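Local coordinates for tungstate ABC transporter, periplasmic tungstate-binding protein (Geobacter sulfurreducens, PDB 3LR1) that probably binds tungstate in the periplasm and delivers it to an ABC transporter for uptake into the cell, at residues Y199-V204 with M218-Y223; K79-N84 with Y223-E228; L7-T12 with V55-V60. One frame throughout, in Å; residues are numbered along the deposited sequence.

Contact 1 (Y199-V204 with M218-Y223); sequences YGIMAV and MKLIDY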
loop_
_atom_site.group_PDB
_atom_site.type_symbol
_atom_site.label_atom_id
_atom_site.label_comp_id
_atom_site.label_asym_id
_atom_site.label_seq_id
_atom_site.Cartn_x
_atom_site.Cartn_y
_atom_site.Cartn_z
ATOM N N TYR A 199 2.619 5.735 4.875
ATOM C CA TYR A 199 1.684 6.130 3.866
ATOM C C TYR A 199 1.743 7.598 3.894
ATOM O O TYR A 199 2.002 8.162 4.949
ATOM C CB TYR A 199 0.247 5.676 4.127
ATOM C CG TYR A 199 0.065 4.224 3.829
ATOM C CD1 TYR A 199 -0.694 3.789 2.737
ATOM C CD2 TYR A 199 0.671 3.280 4.618
ATOM C CE1 TYR A 199 -0.837 2.441 2.471
ATOM C CE2 TYR A 199 0.529 1.944 4.367
ATOM C CZ TYR A 199 -0.235 1.531 3.296
ATOM O OH TYR A 199 -0.365 0.216 3.045
ATOM N N GLY A 200 1.483 8.221 2.761
ATOM C CA GLY A 200 1.205 9.647 2.712
ATOM C C GLY A 200 -0.256 9.988 2.391
ATOM O O GLY A 200 -0.867 9.386 1.520
ATOM N N ILE A 201 -0.813 10.924 3.144
ATOM C CA ILE A 201 -2.140 11.453 2.934
ATOM C C ILE A 201 -1.954 12.941 2.613
ATOM O O ILE A 201 -1.195 13.625 3.301
ATOM C CB ILE A 201 -3.116 11.161 4.131
ATOM C CG1 ILE A 201 -4.552 11.438 3.671
ATOM C CG2 ILE A 201 -2.737 11.943 5.431
ATOM C CD1 ILE A 201 -5.649 10.885 4.629
HETATM N N MSE A 202 -2.592 13.413 1.532
HETATM C CA MSE A 202 -2.318 14.759 0.968
HETATM C C MSE A 202 -3.621 15.323 0.456
HETATM O O MSE A 202 -4.457 14.576 -0.046
HETATM C CB MSE A 202 -1.330 14.693 -0.204
HETATM C CG MSE A 202 -0.059 14.034 0.082
HETATM SE SE MSE A 202 0.926 13.676 -1.533
HETATM C CE MSE A 202 0.068 12.206 -2.442
ATOM N N ALA A 203 -3.786 16.628 0.600
ATOM C CA ALA A 203 -4.916 17.366 0.071
ATOM C C ALA A 203 -4.539 17.876 -1.315
ATOM O O ALA A 203 -3.382 18.342 -1.539
ATOM C CB ALA A 203 -5.299 18.503 1.020
ATOM N N VAL A 204 -5.501 17.771 -2.248
ATOM C CA VAL A 204 -5.383 18.294 -3.599
ATOM C C VAL A 204 -5.459 19.825 -3.472
ATOM O O VAL A 204 -6.326 20.374 -2.748
ATOM C CB VAL A 204 -6.472 17.763 -4.520
ATOM C CG1 VAL A 204 -6.407 18.451 -5.888
ATOM C CG2 VAL A 204 -6.283 16.241 -4.696
HETATM N N MSE A 218 -8.728 18.746 4.675
HETATM C CA MSE A 218 -7.849 19.069 5.782
HETATM C C MSE A 218 -8.403 18.486 7.115
HETATM O O MSE A 218 -7.630 17.992 7.969
HETATM C CB MSE A 218 -7.601 20.553 5.805
HETATM C CG MSE A 218 -6.640 21.045 4.698
HETATM SE SE MSE A 218 -4.907 20.108 4.627
HETATM C CE MSE A 218 -5.457 18.242 4.433
ATOM N N LYS A 219 -9.726 18.463 7.244
ATOM C CA LYS A 219 -10.312 17.819 8.423
ATOM C C LYS A 219 -10.042 16.359 8.464
ATOM O O LYS A 219 -9.740 15.811 9.530
ATOM C CB LYS A 219 -11.763 18.103 8.533
ATOM C CG LYS A 219 -12.052 19.510 9.036
ATOM C CD LYS A 219 -13.508 19.871 8.750
ATOM C CE LYS A 219 -13.901 21.146 9.438
ATOM N NZ LYS A 219 -15.172 21.662 8.805
ATOM N N LEU A 220 -10.113 15.723 7.285
ATOM C CA LEU A 220 -9.802 14.324 7.182
ATOM C C LEU A 220 -8.369 14.040 7.585
ATOM O O LEU A 220 -8.112 13.097 8.379
ATOM C CB LEU A 220 -10.133 13.751 5.815
ATOM C CG LEU A 220 -9.847 12.249 5.694
ATOM C CD1 LEU A 220 -10.795 11.370 6.617
ATOM C CD2 LEU A 220 -9.954 11.782 4.220
ATOM N N ILE A 221 -7.429 14.836 7.070
ATOM C CA ILE A 221 -6.045 14.596 7.380
ATOM C C ILE A 221 -5.783 14.786 8.895
ATOM O O ILE A 221 -5.072 13.999 9.509
ATOM C CB ILE A 221 -5.100 15.519 6.551
ATOM C CG1 ILE A 221 -5.209 15.123 5.054
ATOM C CG2 ILE A 221 -3.668 15.374 7.109
ATOM C CD1 ILE A 221 -4.417 16.042 4.034
ATOM N N ASP A 222 -6.361 15.807 9.476
ATOM C CA ASP A 222 -6.256 16.070 10.935
ATOM C C ASP A 222 -6.795 14.890 11.743
ATOM O O ASP A 222 -6.244 14.501 12.772
ATOM C CB ASP A 222 -7.011 17.367 11.313
ATOM C CG ASP A 222 -6.291 18.678 10.817
ATOM O OD1 ASP A 222 -5.098 18.641 10.438
ATOM O OD2 ASP A 222 -6.925 19.769 10.821
ATOM N N TYR A 223 -7.874 14.319 11.216
ATOM C CA TYR A 223 -8.544 13.200 11.857
ATOM C C TYR A 223 -7.701 11.958 11.848
ATOM O O TYR A 223 -7.505 11.339 12.891
ATOM C CB TYR A 223 -9.961 12.958 11.287
ATOM C CG TYR A 223 -10.489 11.582 11.686
ATOM C CD1 TYR A 223 -11.014 11.321 12.951
ATOM C CD2 TYR A 223 -10.454 10.556 10.785
ATOM C CE1 TYR A 223 -11.498 10.030 13.282
ATOM C CE2 TYR A 223 -10.906 9.283 11.115
ATOM C CZ TYR A 223 -11.407 9.038 12.343
ATOM O OH TYR A 223 -11.782 7.788 12.617
#
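The flat peptide joining M202 to A203 turns one face to the helix, and the CD1 methyl of I221 sits over it, 3.7 Å from M202 C. The edges of the strand are engaged by its neighbours, M202 bonding through its backbone to V58 and A203 to V76, while the M202 side chain leaves away from the helix. I221 reaches the peptide because its CG1 stands anti to the carbonyl carbon (chi1 -67°) and chi2 is extended. I201 and I221 lie alongside each other, their tips heading opposite ways, CG2 methyls 3.9 Å apart and I221 CG1 4.0 Å from I201 CG1; I201 CD1 continues to L220 CD2. A203, small enough to admit the helix closely, meets the end of M218, a selenomethionine; how its methyl and I221 CD1 are placed relative to each other is doubtful. The axes of the short segments run nearly antiparallel, at 162° and 8.5 Å, a helix packed on a sheet as in other periplasmic binding proteins. Cut back to alanine, I221 would probably leave the peptide face uncovered and I201 without its partner on the helix side. No hydrogen bond spans the contact, so it probably rests on buried apolar surface and close fit.

Contact 2 (K79-N84 with Y223-E228); sequences KDVMYN and YVTGPE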
loop_
_atom_site.group_PDB
_atom_site.type_symbol
_atom_site.label_atom_id
_atom_site.label_comp_id
_atom_site.label_asym_id
_atom_site.label_seq_id
_atom_site.Cartn_x
_atom_site.Cartn_y
_atom_site.Cartn_z
ATOM N N LYS A 79 0.926 14.426 5.139
ATOM C CA LYS A 79 1.263 13.857 6.432
ATOM C C LYS A 79 1.505 12.369 6.330
ATOM O O LYS A 79 0.807 11.649 5.606
ATOM C CB LYS A 79 0.171 14.180 7.463
ATOM C CG LYS A 79 0.124 15.630 7.919
ATOM C CD LYS A 79 0.922 15.841 9.206
ATOM C CE LYS A 79 0.296 15.116 10.480
ATOM N NZ LYS A 79 1.288 14.636 11.594
ATOM N N ASP A 80 2.495 11.891 7.070
ATOM C CA ASP A 80 2.754 10.486 7.205
ATOM C C ASP A 80 1.656 9.878 8.022
ATOM O O ASP A 80 1.258 10.421 9.084
ATOM C CB ASP A 80 4.056 10.200 8.020
ATOM C CG ASP A 80 5.353 10.366 7.210
ATOM O OD1 ASP A 80 5.334 10.356 5.971
ATOM O OD2 ASP A 80 6.437 10.461 7.854
ATOM N N VAL A 81 1.242 8.706 7.580
ATOM C CA VAL A 81 0.302 7.870 8.255
ATOM C C VAL A 81 1.003 6.523 8.404
ATOM O O VAL A 81 1.159 5.745 7.438
ATOM C CB VAL A 81 -0.996 7.706 7.462
ATOM C CG1 VAL A 81 -1.889 6.679 8.152
ATOM C CG2 VAL A 81 -1.663 9.028 7.286
HETATM N N MSE A 82 1.473 6.277 9.630
HETATM C CA MSE A 82 2.289 5.117 9.883
HETATM C C MSE A 82 1.342 3.981 9.984
HETATM O O MSE A 82 0.528 3.909 10.904
HETATM C CB MSE A 82 3.107 5.281 11.168
HETATM C CG MSE A 82 4.172 6.435 11.042
HETATM SE SE MSE A 82 5.622 6.041 9.718
HETATM C CE MSE A 82 5.227 7.599 8.824
ATOM N N TYR A 83 1.459 3.054 9.046
ATOM C CA TYR A 83 0.568 1.904 9.057
ATOM C C TYR A 83 1.168 0.796 8.265
ATOM O O TYR A 83 1.864 1.039 7.286
ATOM C CB TYR A 83 -0.797 2.280 8.456
ATOM C CG TYR A 83 -1.641 1.096 8.127
ATOM C CD1 TYR A 83 -2.015 0.218 9.108
ATOM C CD2 TYR A 83 -2.077 0.873 6.837
ATOM C CE1 TYR A 83 -2.799 -0.927 8.822
ATOM C CE2 TYR A 83 -2.873 -0.255 6.517
ATOM C CZ TYR A 83 -3.209 -1.160 7.529
ATOM O OH TYR A 83 -3.960 -2.300 7.307
ATOM N N ASN A 84 0.887 -0.429 8.678
ATOM C CA ASN A 84 1.182 -1.598 7.921
ATOM C C ASN A 84 2.664 -1.977 7.915
ATOM O O ASN A 84 3.558 -1.144 8.341
ATOM C CB ASN A 84 0.702 -1.384 6.486
ATOM C CG ASN A 84 0.106 -2.646 5.842
ATOM O OD1 ASN A 84 0.312 -3.775 6.294
ATOM N ND2 ASN A 84 -0.559 -2.445 4.724
ATOM N N TYR A 223 -7.874 14.319 11.216
ATOM C CA TYR A 223 -8.544 13.200 11.857
ATOM C C TYR A 223 -7.701 11.958 11.848
ATOM O O TYR A 223 -7.505 11.339 12.891
ATOM C CB TYR A 223 -9.961 12.958 11.287
ATOM C CG TYR A 223 -10.489 11.582 11.686
ATOM C CD1 TYR A 223 -11.014 11.321 12.951
ATOM C CD2 TYR A 223 -10.454 10.556 10.785
ATOM C CE1 TYR A 223 -11.498 10.030 13.282
ATOM C CE2 TYR A 223 -10.906 9.283 11.115
ATOM C CZ TYR A 223 -11.407 9.038 12.343
ATOM O OH TYR A 223 -11.782 7.788 12.617
ATOM N N VAL A 224 -7.256 11.570 10.671
ATOM C CA VAL A 224 -6.452 10.391 10.457
ATOM C C VAL A 224 -5.159 10.472 11.257
ATOM O O VAL A 224 -4.752 9.521 11.794
ATOM C CB VAL A 224 -6.229 10.173 8.935
ATOM C CG1 VAL A 224 -5.268 9.128 8.699
ATOM C CG2 VAL A 224 -7.603 9.862 8.205
ATOM N N THR A 225 -4.543 11.628 11.380
ATOM C CA THR A 225 -3.310 11.771 12.172
ATOM C C THR A 225 -3.566 12.185 13.610
ATOM O O THR A 225 -2.628 12.439 14.393
ATOM C CB THR A 225 -2.390 12.809 11.495
ATOM O OG1 THR A 225 -3.059 14.089 11.410
ATOM C CG2 THR A 225 -1.992 12.303 10.096
ATOM N N GLY A 226 -4.831 12.342 13.964
ATOM C CA GLY A 226 -5.189 12.673 15.345
ATOM C C GLY A 226 -5.333 11.476 16.245
ATOM O O GLY A 226 -5.228 10.323 15.805
ATOM N N PRO A 227 -5.570 11.726 17.536
ATOM C CA PRO A 227 -5.596 10.611 18.460
ATOM C C PRO A 227 -6.631 9.519 18.115
ATOM O O PRO A 227 -6.334 8.345 18.317
ATOM C CB PRO A 227 -5.900 11.271 19.850
ATOM C CG PRO A 227 -5.940 12.723 19.640
ATOM C CD PRO A 227 -5.962 12.997 18.155
ATOM N N GLU A 228 -7.816 9.885 17.624
ATOM C CA GLU A 228 -8.857 8.875 17.363
ATOM C C GLU A 228 -8.433 8.052 16.181
ATOM O O GLU A 228 -8.475 6.829 16.237
ATOM C CB GLU A 228 -10.232 9.471 17.087
ATOM C CG GLU A 228 -11.287 8.369 17.020
ATOM C CD GLU A 228 -12.684 8.893 16.792
ATOM O OE1 GLU A 228 -12.855 10.150 16.647
ATOM O OE2 GLU A 228 -13.600 8.023 16.793
#
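T225 presses its methyl against the strand while the bent chain of K79 comes obliquely across it. T225 CG2 lies 3.6 Å from K79 CE and 3.9 Å from D80 O, and K79 CE is also 3.6 Å from T225 OG1. These are packing contacts of the lysine's aliphatic part, bent at chi2 and chi3, which suits a long residue at the exposed margin of the contact. Deeper in, V81 and V224 meet at about a right angle, V81 CG2 to V224 CG1 at 3.9 Å, two branched side chains that fill a buried spot without needing polar partners.

The second shell fixes T225. Its OG1 lies between the backbone N and the carbonyl carbon (chi1 60°), and from there it hydrogen-bonds I221 O in the last turns of helix 214-224, leaving the methyl to face the strand. A threonine can do both jobs at once. The chain then turns: G226 N bonds Y223 O at 3.1 Å, and G226 occupies the N-cap position of helix 227-235, where a beta carbon would run into P227 CD. P227, in the first turn, needs no amide hydrogen. On the strand, the D80 side chain starts away from 223-228, and its OD1 makes salt bridges to R78 and R63.

The contact thus marks the corner between two helices laid against strand 78-90. I233 of helix 227-235 touches both V81 and V224, L24 of helix 20-32 packs on V224, and strand 197-204 is the sheet neighbour here, with V81 bonded to Y199 and K79 to I201 through the backbone.

Contact 3 (L7-T12 with V55-V60); sequences LKMSTT and VDVVFV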
loop_
_atom_site.group_PDB
_atom_site.type_symbol
_atom_site.label_atom_id
_atom_site.label_comp_id
_atom_site.label_asym_id
_atom_site.label_seq_id
_atom_site.Cartn_x
_atom_site.Cartn_y
_atom_site.Cartn_z
ATOM N N LEU A 7 -16.688 13.650 0.035
ATOM C CA LEU A 7 -15.257 13.928 -0.099
ATOM C C LEU A 7 -14.744 12.731 -0.851
ATOM O O LEU A 7 -15.043 11.601 -0.457
ATOM C CB LEU A 7 -14.623 13.947 1.304
ATOM C CG LEU A 7 -13.121 14.137 1.358
ATOM C CD1 LEU A 7 -12.738 15.538 0.915
ATOM C CD2 LEU A 7 -12.648 13.831 2.824
ATOM N N LYS A 8 -13.938 12.958 -1.878
ATOM C CA LYS A 8 -13.404 11.872 -2.751
ATOM C C LYS A 8 -11.929 11.659 -2.426
ATOM O O LYS A 8 -11.172 12.577 -2.377
ATOM C CB LYS A 8 -13.550 12.266 -4.196
ATOM C CG LYS A 8 -15.055 12.147 -4.661
ATOM C CD LYS A 8 -15.118 12.202 -6.187
ATOM C CE LYS A 8 -15.237 13.607 -6.667
ATOM N NZ LYS A 8 -15.088 13.683 -8.218
HETATM N N MSE A 9 -11.563 10.456 -2.110
HETATM C CA MSE A 9 -10.205 10.080 -1.817
HETATM C C MSE A 9 -9.742 9.025 -2.831
HETATM O O MSE A 9 -10.352 7.948 -2.981
HETATM C CB MSE A 9 -10.107 9.498 -0.416
HETATM C CG MSE A 9 -8.760 9.022 -0.027
HETATM SE SE MSE A 9 -8.847 8.441 1.852
HETATM C CE MSE A 9 -9.055 6.688 1.394
ATOM N N SER A 10 -8.633 9.290 -3.492
ATOM C CA SER A 10 -8.023 8.227 -4.316
ATOM C C SER A 10 -7.004 7.486 -3.468
ATOM O O SER A 10 -6.316 8.076 -2.615
ATOM C CB SER A 10 -7.363 8.731 -5.606
ATOM O OG SER A 10 -6.239 9.515 -5.294
ATOM N N THR A 11 -6.940 6.188 -3.709
ATOM C CA THR A 11 -6.024 5.270 -3.003
ATOM C C THR A 11 -5.720 4.081 -3.886
ATOM O O THR A 11 -6.135 4.031 -5.068
ATOM C CB THR A 11 -6.555 4.849 -1.640
ATOM O OG1 THR A 11 -5.506 4.248 -0.843
ATOM C CG2 THR A 11 -7.766 3.973 -1.686
ATOM N N THR A 12 -4.973 3.127 -3.378
ATOM C CA THR A 12 -4.734 1.963 -4.205
ATOM C C THR A 12 -5.615 0.794 -3.801
ATOM O O THR A 12 -6.093 0.718 -2.660
ATOM C CB THR A 12 -3.289 1.506 -4.156
ATOM O OG1 THR A 12 -3.044 1.008 -2.874
ATOM C CG2 THR A 12 -2.331 2.619 -4.495
ATOM N N VAL A 55 -10.301 14.112 -7.539
ATOM C CA VAL A 55 -10.466 13.783 -6.137
ATOM C C VAL A 55 -9.976 14.922 -5.260
ATOM O O VAL A 55 -9.294 15.841 -5.730
ATOM C CB VAL A 55 -9.713 12.492 -5.756
ATOM C CG1 VAL A 55 -10.351 11.273 -6.506
ATOM C CG2 VAL A 55 -8.153 12.610 -6.027
ATOM N N ASP A 56 -10.324 14.868 -3.965
ATOM C CA ASP A 56 -9.951 15.939 -3.005
ATOM C C ASP A 56 -8.727 15.576 -2.108
ATOM O O ASP A 56 -8.043 16.446 -1.569
ATOM C CB ASP A 56 -11.177 16.205 -2.132
ATOM C CG ASP A 56 -12.444 16.437 -2.935
ATOM O OD1 ASP A 56 -12.484 17.482 -3.663
ATOM O OD2 ASP A 56 -13.403 15.608 -2.800
ATOM N N VAL A 57 -8.512 14.267 -1.936
ATOM C CA VAL A 57 -7.441 13.724 -1.115
ATOM C C VAL A 57 -6.817 12.529 -1.797
ATOM O O VAL A 57 -7.518 11.769 -2.471
ATOM C CB VAL A 57 -8.029 13.286 0.239
ATOM C CG1 VAL A 57 -6.945 12.716 1.154
ATOM C CG2 VAL A 57 -8.606 14.410 0.937
ATOM N N VAL A 58 -5.499 12.365 -1.638
ATOM C CA VAL A 58 -4.790 11.230 -2.147
ATOM C C VAL A 58 -4.164 10.521 -0.980
ATOM O O VAL A 58 -3.503 11.165 -0.178
ATOM C CB VAL A 58 -3.716 11.653 -3.230
ATOM C CG1 VAL A 58 -2.901 10.482 -3.681
ATOM C CG2 VAL A 58 -4.394 12.330 -4.424
ATOM N N PHE A 59 -4.293 9.192 -0.935
ATOM C CA PHE A 59 -3.731 8.390 0.181
ATOM C C PHE A 59 -3.012 7.163 -0.398
ATOM O O PHE A 59 -3.655 6.190 -0.845
ATOM C CB PHE A 59 -4.846 7.988 1.138
ATOM C CG PHE A 59 -4.410 7.120 2.292
ATOM C CD1 PHE A 59 -3.447 7.513 3.146
ATOM C CD2 PHE A 59 -4.995 5.925 2.502
ATOM C CE1 PHE A 59 -3.092 6.749 4.270
ATOM C CE2 PHE A 59 -4.650 5.133 3.624
ATOM C CZ PHE A 59 -3.684 5.566 4.481
ATOM N N VAL A 60 -1.700 7.210 -0.404
ATOM C CA VAL A 60 -0.915 6.198 -1.107
ATOM C C VAL A 60 0.361 5.914 -0.355
ATOM O O VAL A 60 0.772 6.678 0.497
ATOM C CB VAL A 60 -0.540 6.614 -2.542
ATOM C CG1 VAL A 60 -1.819 6.706 -3.464
ATOM C CG2 VAL A 60 0.267 7.899 -2.553
#
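M9 and V57 are paired in register on neighbouring parallel strands of an alpha/beta sheet, the core of a periplasmic binding protein lobe. Strand 6-12 lies between 35-41 and 57-60, so the chain's beta-alpha-beta crossover from 35-41 through helix 43-51 passes over it.

The M9 side chain, modelled as selenomethionine, can be traced outward. CB lies 4.0 Å from V57 O; CG follows, near the same oxygen and V57 CG1; SE rests 4.1 Å from F59 CB and makes a Met-aromatic contact with its ring, which CE approaches obliquely. With CG anti to the backbone N (chi1 177°), the chain runs side by side with F59, and methionine's flexible apolar chain suits a place beside a ring.

S10, on the reverse face, is small enough to sit among the methyls of V55 and V58, while its hydroxyl is satisfied by A46 O. At the strand's start K8 O accepts two amides, D56 N at 2.9 Å and V57 N at 3.2 Å. D56 stands in for a backbone acceptor: its OD2 takes K8 N at 2.9 Å through the anti lone pair, nearly straight at 167°, and its OD1 is held by K213 N. The regular ladder continues with S10 N to V57 O and F59 N to S10 O.

At the far end T12 occupies the N-cap position of helix 13-18, and its side chain lies about 4 Å from a bound tungsten ion, consistent with a ligand site. Just before it, T11 OG1 donates to F59 O at 2.7 Å, tilted 17° from the carbonyl plane.

Overall arrangement
From the N terminus, strand 6-12 comes first, and contact 3 closes the earliest loop when the chain returns as 57-60. Contact 2 then opens at 79-84 and does not close until 223-228. Within that long excursion, which probably includes the second lobe of the binding-protein fold, contact 1 opens at 199-204 and closes at 218-223, so it is nested in contact 2; neither crosses contact 3. The strands stand in the sheet in the order 6-12, 57-60, 197-204, 78-90, and V81 even packs on the ring of F59. Contact 3 joins two of these strands directly, while contacts 1 and 2, sharing Y223, pack helix 214-224 along strand 197-204 and the turn after it against 78-90.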